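Local structure of D-glycero-D-manno-heptose 1-phosphate kinase (Bacteroides thetaiotaomicron, 3K85) at residues R90-E95 against S132-D137; C122-F127 against S141-E146; A291-G296 against F302-V307. The protein probably phosphorylates D-glycero-D-manno-heptose 1-phosphate at the expense of ATP, as a member of the GHMP family of small-molecule kinases. All coordinates share one frame; numbering follows the deposited sequence.

Interaction 1 (R90-E95 against S132-D137)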
loop_
_atom_site.group_PDB
_atom_site.type_symbol
_atom_site.label_atom_id
_atom_site.label_comp_id
_atom_site.label_asym_id
_atom_site.label_seq_id
_atom_site.Cartn_x
_atom_site.Cartn_y
_atom_site.Cartn_z
ATOM N N ARG A 90 11.674 -21.881 -24.332
ATOM C CA ARG A 90 10.711 -21.635 -25.398
ATOM C C ARG A 90 10.401 -20.157 -25.601
ATOM O O ARG A 90 10.635 -19.607 -26.679
ATOM C CB ARG A 90 9.394 -22.364 -25.121
ATOM C CG ARG A 90 9.488 -23.863 -25.190
ATOM C CD ARG A 90 8.149 -24.432 -25.579
ATOM N NE ARG A 90 7.122 -24.144 -24.590
ATOM C CZ ARG A 90 7.035 -24.749 -23.411
ATOM N NH1 ARG A 90 7.922 -25.684 -23.077
ATOM N NH2 ARG A 90 6.056 -24.430 -22.573
ATOM N N ASP A 91 9.866 -19.525 -24.562
ATOM C CA ASP A 91 9.504 -18.118 -24.624
ATOM C C ASP A 91 10.589 -17.194 -25.136
ATOM O O ASP A 91 10.300 -16.202 -25.798
ATOM C CB ASP A 91 9.031 -17.637 -23.257
ATOM C CG ASP A 91 7.603 -18.036 -22.977
ATOM O OD1 ASP A 91 6.995 -18.693 -23.853
ATOM O OD2 ASP A 91 7.088 -17.697 -21.892
ATOM N N TYR A 92 11.838 -17.512 -24.846
ATOM C CA TYR A 92 12.918 -16.659 -25.300
ATOM C C TYR A 92 13.748 -17.273 -26.431
ATOM O O TYR A 92 14.758 -16.695 -26.856
ATOM C CB TYR A 92 13.774 -16.258 -24.088
ATOM C CG TYR A 92 12.961 -15.433 -23.118
ATOM C CD1 TYR A 92 12.725 -14.077 -23.365
ATOM C CD2 TYR A 92 12.301 -16.030 -22.042
ATOM C CE1 TYR A 92 11.850 -13.339 -22.578
ATOM C CE2 TYR A 92 11.420 -15.303 -21.247
ATOM C CZ TYR A 92 11.197 -13.956 -21.525
ATOM O OH TYR A 92 10.293 -13.228 -20.789
ATOM N N ARG A 93 13.299 -18.430 -26.928
ATOM C CA ARG A 93 13.962 -19.132 -28.030
ATOM C C ARG A 93 15.463 -19.214 -27.797
ATOM O O ARG A 93 16.254 -18.841 -28.660
ATOM C CB ARG A 93 13.710 -18.391 -29.341
ATOM C CG ARG A 93 12.254 -18.063 -29.640
ATOM C CD ARG A 93 12.178 -17.159 -30.876
ATOM N NE ARG A 93 13.169 -17.557 -31.884
ATOM C CZ ARG A 93 13.295 -17.015 -33.095
ATOM N NH1 ARG A 93 12.485 -16.034 -33.477
ATOM N NH2 ARG A 93 14.243 -17.449 -33.923
ATOM N N LEU A 94 15.858 -19.719 -26.638
ATOM C CA LEU A 94 17.274 -19.800 -26.290
ATOM C C LEU A 94 17.933 -21.139 -26.602
ATOM O O LEU A 94 17.265 -22.173 -26.652
ATOM C CB LEU A 94 17.440 -19.492 -24.801
ATOM C CG LEU A 94 16.693 -18.245 -24.318
ATOM C CD1 LEU A 94 16.745 -18.167 -22.798
ATOM C CD2 LEU A 94 17.315 -17.005 -24.961
ATOM N N GLU A 95 19.253 -21.105 -26.798
ATOM C CA GLU A 95 20.036 -22.304 -27.077
ATOM C C GLU A 95 20.139 -23.117 -25.793
ATOM O O GLU A 95 20.012 -22.573 -24.693
ATOM C CB GLU A 95 21.442 -21.930 -27.538
ATOM C CG GLU A 95 21.481 -21.126 -28.822
ATOM C CD GLU A 95 22.894 -20.723 -29.218
ATOM O OE1 GLU A 95 23.721 -21.620 -29.507
ATOM O OE2 GLU A 95 23.180 -19.504 -29.238
ATOM N N SER A 132 18.902 -11.947 -17.390
ATOM C CA SER A 132 18.423 -10.572 -17.566
ATOM C C SER A 132 17.129 -10.512 -18.377
ATOM O O SER A 132 17.013 -9.727 -19.319
ATOM C CB SER A 132 19.485 -9.719 -18.262
ATOM O OG SER A 132 20.678 -9.664 -17.499
ATOM N N LEU A 133 16.162 -11.342 -18.001
ATOM C CA LEU A 133 14.877 -11.402 -18.690
ATOM C C LEU A 133 13.985 -10.206 -18.369
ATOM O O LEU A 133 13.942 -9.734 -17.238
ATOM C CB LEU A 133 14.145 -12.692 -18.311
ATOM C CG LEU A 133 14.919 -13.996 -18.529
ATOM C CD1 LEU A 133 14.131 -15.144 -17.954
ATOM C CD2 LEU A 133 15.173 -14.207 -20.010
ATOM N N PRO A 134 13.246 -9.708 -19.371
ATOM C CA PRO A 134 12.354 -8.562 -19.166
ATOM C C PRO A 134 11.020 -8.937 -18.509
ATOM O O PRO A 134 9.957 -8.705 -19.085
ATOM C CB PRO A 134 12.173 -8.027 -20.580
ATOM C CG PRO A 134 12.158 -9.290 -21.392
ATOM C CD PRO A 134 13.303 -10.083 -20.797
ATOM N N LEU A 135 11.073 -9.502 -17.302
ATOM C CA LEU A 135 9.858 -9.910 -16.587
ATOM C C LEU A 135 9.718 -9.252 -15.217
ATOM O O LEU A 135 10.535 -9.483 -14.330
ATOM C CB LEU A 135 9.832 -11.431 -16.406
ATOM C CG LEU A 135 9.631 -12.285 -17.662
ATOM C CD1 LEU A 135 9.810 -13.763 -17.338
ATOM C CD2 LEU A 135 8.238 -12.026 -18.220
ATOM N N GLY A 136 8.675 -8.446 -15.045
ATOM C CA GLY A 136 8.449 -7.779 -13.773
ATOM C C GLY A 136 7.438 -8.517 -12.915
ATOM O O GLY A 136 7.055 -9.641 -13.231
ATOM N N ASP A 137 6.991 -7.889 -11.830
ATOM C CA ASP A 137 6.034 -8.530 -10.941
ATOM C C ASP A 137 4.855 -9.149 -11.672
ATOM O O ASP A 137 4.691 -10.370 -11.659
ATOM C CB ASP A 137 5.506 -7.547 -9.900
ATOM C CG ASP A 137 6.586 -7.031 -8.985
ATOM O OD1 ASP A 137 7.528 -7.792 -8.674
ATOM O OD2 ASP A 137 6.484 -5.858 -8.563
#

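Interaction 2 (C122-F127 against S141-E146)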
loop_
_atom_site.group_PDB
_atom_site.type_symbol
_atom_site.label_atom_id
_atom_site.label_comp_id
_atom_site.label_asym_id
_atom_site.label_seq_id
_atom_site.Cartn_x
_atom_site.Cartn_y
_atom_site.Cartn_z
ATOM N N CYS A 122 10.300 -18.385 -7.227
ATOM C CA CYS A 122 11.706 -18.342 -6.858
ATOM C C CYS A 122 12.583 -18.809 -8.016
ATOM O O CYS A 122 13.544 -18.144 -8.390
ATOM C CB CYS A 122 11.954 -19.224 -5.623
ATOM S SG CYS A 122 13.665 -19.204 -5.080
ATOM N N ILE A 123 12.251 -19.961 -8.589
ATOM C CA ILE A 123 13.036 -20.476 -9.707
ATOM C C ILE A 123 13.022 -19.473 -10.855
ATOM O O ILE A 123 14.066 -19.197 -11.460
ATOM C CB ILE A 123 12.496 -21.835 -10.193
ATOM C CG1 ILE A 123 12.607 -22.865 -9.066
ATOM C CG2 ILE A 123 13.271 -22.295 -11.409
ATOM C CD1 ILE A 123 11.963 -24.190 -9.398
ATOM N N LEU A 124 11.847 -18.925 -11.153
ATOM C CA LEU A 124 11.724 -17.929 -12.219
ATOM C C LEU A 124 12.650 -16.750 -11.945
ATOM O O LEU A 124 13.367 -16.270 -12.831
ATOM C CB LEU A 124 10.279 -17.435 -12.317
ATOM C CG LEU A 124 9.454 -18.154 -13.385
ATOM C CD1 LEU A 124 7.983 -17.811 -13.248
ATOM C CD2 LEU A 124 9.980 -17.757 -14.757
ATOM N N LYS A 125 12.634 -16.288 -10.700
ATOM C CA LYS A 125 13.476 -15.175 -10.315
ATOM C C LYS A 125 14.947 -15.483 -10.552
ATOM O O LYS A 125 15.704 -14.613 -11.003
ATOM C CB LYS A 125 13.232 -14.800 -8.853
ATOM C CG LYS A 125 12.431 -13.516 -8.681
ATOM C CD LYS A 125 13.160 -12.347 -9.350
ATOM C CE LYS A 125 12.521 -11.014 -9.018
ATOM N NZ LYS A 125 11.056 -11.052 -9.268
ATOM N N ALA A 126 15.369 -16.715 -10.269
ATOM C CA ALA A 126 16.771 -17.053 -10.492
ATOM C C ALA A 126 17.057 -16.942 -11.983
ATOM O O ALA A 126 18.051 -16.342 -12.375
ATOM C CB ALA A 126 17.074 -18.457 -9.998
ATOM N N PHE A 127 16.178 -17.506 -12.815
ATOM C CA PHE A 127 16.368 -17.427 -14.265
ATOM C C PHE A 127 16.348 -15.978 -14.756
ATOM O O PHE A 127 17.202 -15.581 -15.562
ATOM C CB PHE A 127 15.306 -18.259 -15.011
ATOM C CG PHE A 127 15.650 -19.727 -15.114
ATOM C CD1 PHE A 127 16.627 -20.167 -16.007
ATOM C CD2 PHE A 127 15.026 -20.667 -14.296
ATOM C CE1 PHE A 127 16.972 -21.522 -16.081
ATOM C CE2 PHE A 127 15.365 -22.014 -14.361
ATOM C CZ PHE A 127 16.341 -22.441 -15.257
ATOM N N SER A 141 4.261 -13.321 -12.055
ATOM C CA SER A 141 3.159 -14.020 -11.425
ATOM C C SER A 141 2.364 -14.784 -12.473
ATOM O O SER A 141 2.097 -15.972 -12.326
ATOM C CB SER A 141 2.243 -13.027 -10.722
ATOM O OG SER A 141 2.997 -12.184 -9.873
ATOM N N ARG A 142 1.985 -14.087 -13.532
ATOM C CA ARG A 142 1.205 -14.672 -14.615
ATOM C C ARG A 142 1.951 -15.844 -15.266
ATOM O O ARG A 142 1.369 -16.902 -15.522
ATOM C CB ARG A 142 0.883 -13.558 -15.623
ATOM C CG ARG A 142 0.619 -13.962 -17.065
ATOM C CD ARG A 142 0.800 -12.712 -17.939
ATOM N NE ARG A 142 0.722 -12.960 -19.378
ATOM C CZ ARG A 142 0.923 -12.020 -20.303
ATOM N NH1 ARG A 142 1.216 -10.776 -19.932
ATOM N NH2 ARG A 142 0.825 -12.317 -21.597
ATOM N N LEU A 143 3.239 -15.666 -15.527
ATOM C CA LEU A 143 4.011 -16.740 -16.130
ATOM C C LEU A 143 4.079 -17.945 -15.194
ATOM O O LEU A 143 4.076 -19.091 -15.646
ATOM C CB LEU A 143 5.426 -16.274 -16.458
ATOM C CG LEU A 143 6.325 -17.363 -17.047
ATOM C CD1 LEU A 143 5.661 -18.005 -18.275
ATOM C CD2 LEU A 143 7.652 -16.751 -17.425
ATOM N N ALA A 144 4.133 -17.677 -13.892
ATOM C CA ALA A 144 4.210 -18.734 -12.895
ATOM C C ALA A 144 2.904 -19.513 -12.846
ATOM O O ALA A 144 2.907 -20.739 -12.724
ATOM C CB ALA A 144 4.527 -18.143 -11.516
ATOM N N TYR A 145 1.790 -18.793 -12.931
ATOM C CA TYR A 145 0.475 -19.414 -12.905
ATOM C C TYR A 145 0.324 -20.285 -14.141
ATOM O O TYR A 145 -0.253 -21.370 -14.081
ATOM C CB TYR A 145 -0.619 -18.353 -12.916
ATOM C CG TYR A 145 -2.024 -18.912 -12.910
ATOM C CD1 TYR A 145 -2.609 -19.366 -11.729
ATOM C CD2 TYR A 145 -2.778 -18.968 -14.085
ATOM C CE1 TYR A 145 -3.920 -19.858 -11.712
ATOM C CE2 TYR A 145 -4.088 -19.461 -14.087
ATOM C CZ TYR A 145 -4.656 -19.902 -12.896
ATOM O OH TYR A 145 -5.960 -20.367 -12.883
ATOM N N GLU A 146 0.847 -19.805 -15.263
ATOM C CA GLU A 146 0.742 -20.554 -16.501
ATOM C C GLU A 146 1.604 -21.811 -16.538
ATOM O O GLU A 146 1.164 -22.841 -17.057
ATOM C CB GLU A 146 1.048 -19.648 -17.694
ATOM C CG GLU A 146 -0.190 -18.899 -18.166
ATOM C CD GLU A 146 0.088 -17.952 -19.308
ATOM O OE1 GLU A 146 0.758 -18.368 -20.278
ATOM O OE2 GLU A 146 -0.376 -16.791 -19.239
#

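Interaction 3 (A291-G296 against F302-V307)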
loop_
_atom_site.group_PDB
_atom_site.type_symbol
_atom_site.label_atom_id
_atom_site.label_comp_id
_atom_site.label_asym_id
_atom_site.label_seq_id
_atom_site.Cartn_x
_atom_site.Cartn_y
_atom_site.Cartn_z
ATOM N N ALA A 291 -10.063 -17.243 17.932
ATOM C CA ALA A 291 -10.592 -17.794 16.696
ATOM C C ALA A 291 -9.517 -18.615 16.002
ATOM O O ALA A 291 -8.338 -18.531 16.341
ATOM C CB ALA A 291 -11.062 -16.672 15.783
ATOM N N GLY A 292 -9.938 -19.415 15.033
ATOM C CA GLY A 292 -9.005 -20.234 14.288
ATOM C C GLY A 292 -9.478 -20.335 12.855
ATOM O O GLY A 292 -10.633 -20.034 12.561
ATOM N N LYS A 293 -8.587 -20.754 11.965
ATOM C CA LYS A 293 -8.917 -20.893 10.549
ATOM C C LYS A 293 -7.977 -21.922 9.924
ATOM O O LYS A 293 -6.762 -21.849 10.114
ATOM C CB LYS A 293 -8.760 -19.543 9.834
ATOM C CG LYS A 293 -8.882 -19.618 8.316
ATOM C CD LYS A 293 -7.805 -18.781 7.627
ATOM C CE LYS A 293 -8.355 -17.476 7.082
ATOM N NZ LYS A 293 -9.285 -17.695 5.941
ATOM N N VAL A 294 -8.534 -22.872 9.179
ATOM C CA VAL A 294 -7.720 -23.907 8.543
ATOM C C VAL A 294 -7.358 -23.556 7.101
ATOM O O VAL A 294 -8.176 -22.991 6.375
ATOM C CB VAL A 294 -8.453 -25.262 8.521
ATOM C CG1 VAL A 294 -7.499 -26.346 8.051
ATOM C CG2 VAL A 294 -9.013 -25.583 9.895
ATOM N N SER A 295 -6.136 -23.891 6.689
ATOM C CA SER A 295 -5.682 -23.626 5.322
ATOM C C SER A 295 -5.264 -24.934 4.649
ATOM O O SER A 295 -4.542 -25.737 5.246
ATOM C CB SER A 295 -4.503 -22.641 5.311
ATOM O OG SER A 295 -4.883 -21.352 5.767
ATOM N N GLY A 296 -5.729 -25.128 3.412
ATOM C CA GLY A 296 -5.437 -26.326 2.629
ATOM C C GLY A 296 -4.345 -27.265 3.123
ATOM O O GLY A 296 -3.180 -27.135 2.736
ATOM N N PHE A 302 -2.880 -27.567 9.350
ATOM C CA PHE A 302 -2.485 -26.163 9.376
ATOM C C PHE A 302 -3.607 -25.275 9.904
ATOM O O PHE A 302 -4.577 -25.006 9.194
ATOM C CB PHE A 302 -2.111 -25.702 7.970
ATOM C CG PHE A 302 -1.611 -24.294 7.914
ATOM C CD1 PHE A 302 -0.270 -24.014 8.119
ATOM C CD2 PHE A 302 -2.484 -23.244 7.665
ATOM C CE1 PHE A 302 0.197 -22.705 8.074
ATOM C CE2 PHE A 302 -2.031 -21.934 7.618
ATOM C CZ PHE A 302 -0.687 -21.662 7.822
ATOM N N ILE A 303 -3.474 -24.819 11.146
ATOM C CA ILE A 303 -4.484 -23.950 11.734
ATOM C C ILE A 303 -3.878 -22.602 12.106
ATOM O O ILE A 303 -2.789 -22.531 12.682
ATOM C CB ILE A 303 -5.111 -24.544 13.019
ATOM C CG1 ILE A 303 -5.479 -26.012 12.816
ATOM C CG2 ILE A 303 -6.358 -23.763 13.386
ATOM C CD1 ILE A 303 -4.311 -26.949 12.967
HETATM N N MSE A 304 -4.589 -21.532 11.767
HETATM C CA MSE A 304 -4.141 -20.186 12.080
HETATM C C MSE A 304 -5.002 -19.703 13.236
HETATM O O MSE A 304 -6.221 -19.602 13.111
HETATM C CB MSE A 304 -4.319 -19.277 10.865
HETATM C CG MSE A 304 -3.809 -17.861 11.057
HETATM SE SE MSE A 304 -4.012 -16.808 9.440
HETATM C CE MSE A 304 -5.802 -16.138 9.750
ATOM N N PHE A 305 -4.368 -19.423 14.366
ATOM C CA PHE A 305 -5.087 -18.959 15.546
ATOM C C PHE A 305 -4.803 -17.496 15.869
ATOM O O PHE A 305 -3.667 -17.037 15.775
ATOM C CB PHE A 305 -4.708 -19.810 16.759
ATOM C CG PHE A 305 -5.320 -21.177 16.766
ATOM C CD1 PHE A 305 -6.694 -21.335 16.926
ATOM C CD2 PHE A 305 -4.523 -22.312 16.650
ATOM C CE1 PHE A 305 -7.266 -22.611 16.976
ATOM C CE2 PHE A 305 -5.084 -23.591 16.698
ATOM C CZ PHE A 305 -6.458 -23.740 16.862
ATOM N N VAL A 306 -5.845 -16.769 16.252
ATOM C CA VAL A 306 -5.717 -15.367 16.623
ATOM C C VAL A 306 -5.993 -15.259 18.123
ATOM O O VAL A 306 -7.106 -15.518 18.572
ATOM C CB VAL A 306 -6.723 -14.486 15.843
ATOM C CG1 VAL A 306 -6.775 -13.081 16.437
ATOM C CG2 VAL A 306 -6.318 -14.421 14.373
ATOM N N VAL A 307 -4.980 -14.874 18.893
ATOM C CA VAL A 307 -5.128 -14.765 20.340
ATOM C C VAL A 307 -4.620 -13.445 20.933
ATOM O O VAL A 307 -3.801 -12.744 20.330
ATOM C CB VAL A 307 -4.399 -15.942 21.036
ATOM C CG1 VAL A 307 -2.910 -15.880 20.734
ATOM C CG2 VAL A 307 -4.653 -15.916 22.530
#

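Interaction 1 (R90-E95 against S132-D137)
Y92 makes the contact almost alone, laying its phenol ring against L133, P134 and L135. The first interaction is CH-pi. L133 CD2 stands 3.9 Å from the centroid of the Y92 ring and only 7° off the ring normal, so the methyl sits over the centre of one face rather than at its rim. Y92 CG is anti to the carbonyl carbon (chi1 -64°), beside the backbone N, which turns the ring toward L133.

Plain apolar packing is the second kind. P134 CD reaches Y92 CE1 at 4.0 Å, from a direction that is neither face-on nor edge-on. At the far end of the ring Y92 OH nestles against the branch point of L135, 3.3 Å from its CG, and both L135 methyls flank the hydroxyl oxygen. These contacts are van der Waals in kind, since no hydrogen bond links the two segments.

Backbone turns fix both partners. R93, with positive phi, is the C-prime residue of a Schellman motif that ends helix 79-91, and R93 N bonds to R90 O at 2.9 Å. S132 closes helix 115-131 in a Schellman motif too; beyond it P134 centres an inverse gamma turn, in which the bond from L135 N to L133 O is weak, and G136 is the N-cap of the next helix.

The contact lies at the surface, where the C-terminal end of helix 79-91 meets the loop joining helices 115-131 and 137-151. L133 also packs on I88 and I128, L135 on I128 and T140, while D137 forms a salt bridge with K188 of the second subunit.

Interaction 2 (C122-F127 against S141-E146)
L124 meets L143 and A144 through methyl groups, and the flat groups nearby lie off the interface, each with its company within its own helix. The F127 ring has I123 CG2 at its edge, in the ring plane. The R142 guanidinium has E146 OE2 at its edge, also in plane, but R142 NE to E146 OE2 measures 4.0 Å, a long salt bridge; E146 is paired through its other oxygen with R87.

Across the helices the work is done by the two branches of L124. CD2 goes to L143, touching L143 CD2 at 3.7 Å. CD1 goes to A144, lying 3.9 Å from A144 CB and equally near its CA, so this branch rests on the helix surface itself. L143 supplies its methyl with CG anti to the backbone N (chi1 178°), and its side chain passes obliquely over that of L124.

This is helix-to-helix packing in the N-terminal GHMP kinase domain, between helix 115-131, which follows a glycine-rich segment resembling the family's phosphate-binding loop, and helix 137-151. The small side chain of A144 is consistent with the close approach, the CA atoms of L124 and A144 being 7.6 Å apart. On the other flanks, C122 and A126 pack on strand 39-47, I123 and F127 on helix 79-91, and S141 on helix 159-166.

Interaction 3 (A291-G296 against F302-V307)
K293 and M304 (a selenomethionine) form the central hydrogen-bonded pair: M304 N gives a short bond of 2.7 Å to K293 O, nearly straight at 167°, whereas the return bond from K293 N to M304 O is bent and weak. V306 N makes one good bond to A291 O (3.1 Å) with a weak return, and S295 N to F302 O (3.2 Å) continues the bonding just beyond the strands. Between these rungs CA-H...O contacts fill in, the shortest running from G292 CA to M304 O at 3.1 Å.

The two strand segments run at 160°, an antiparallel beta hairpin in the C-terminal GHMP kinase domain. Its connection resembles the glycine-rich third motif of GHMP kinases; 303-306 is the middle strand of a three-stranded antiparallel sheet, with 291-294 on one edge and 199-202 on the other.

On one face of the sheet, the ring of F305 has A291 O at its edge, 3.3 Å from F305 CD1, and I303 CG2 over one face, toward the rim. G292 CA comes within 3.7 Å of F305 CD1, leaving no room for a beta carbon. On the other, the side chains of K293 and M304 lie side by side, K293 CE meeting M304 CE at 3.9 Å, before the lysine end turns away; L258 of helix 251-264 covers them. Beyond the strands, F302 CG is anti to the backbone N (chi1 -176°), placing ring atom CD2 tightly against S295 CB at 3.2 Å. With an alanine at F302, S295 CB would probably lose the ring it rests against and F203 its edge-to-face partner. V294 packs on W262.

From the N terminus, the chain leaves helix 79-91 through 90-95, runs along strand 99-105 and enters helix 115-131, where 122-127 opens interaction 2. The loop 132-137 then closes interaction 1 over 36 intervening residues, and 141-146 closes interaction 2. The two therefore cross rather than nest. They also touch: L135 of the loop, through CD1 at 3.7 Å from L143 CD2, and D91 at the end of helix 79-91 both meet L143, which joins the two contacts within the N-terminal domain. Interaction 3 comes later in series, a local hairpin closure in the C-terminal domain. It lies on the opposite side of the chain's centre, its nearest atoms about 16 Å from those of interaction 2.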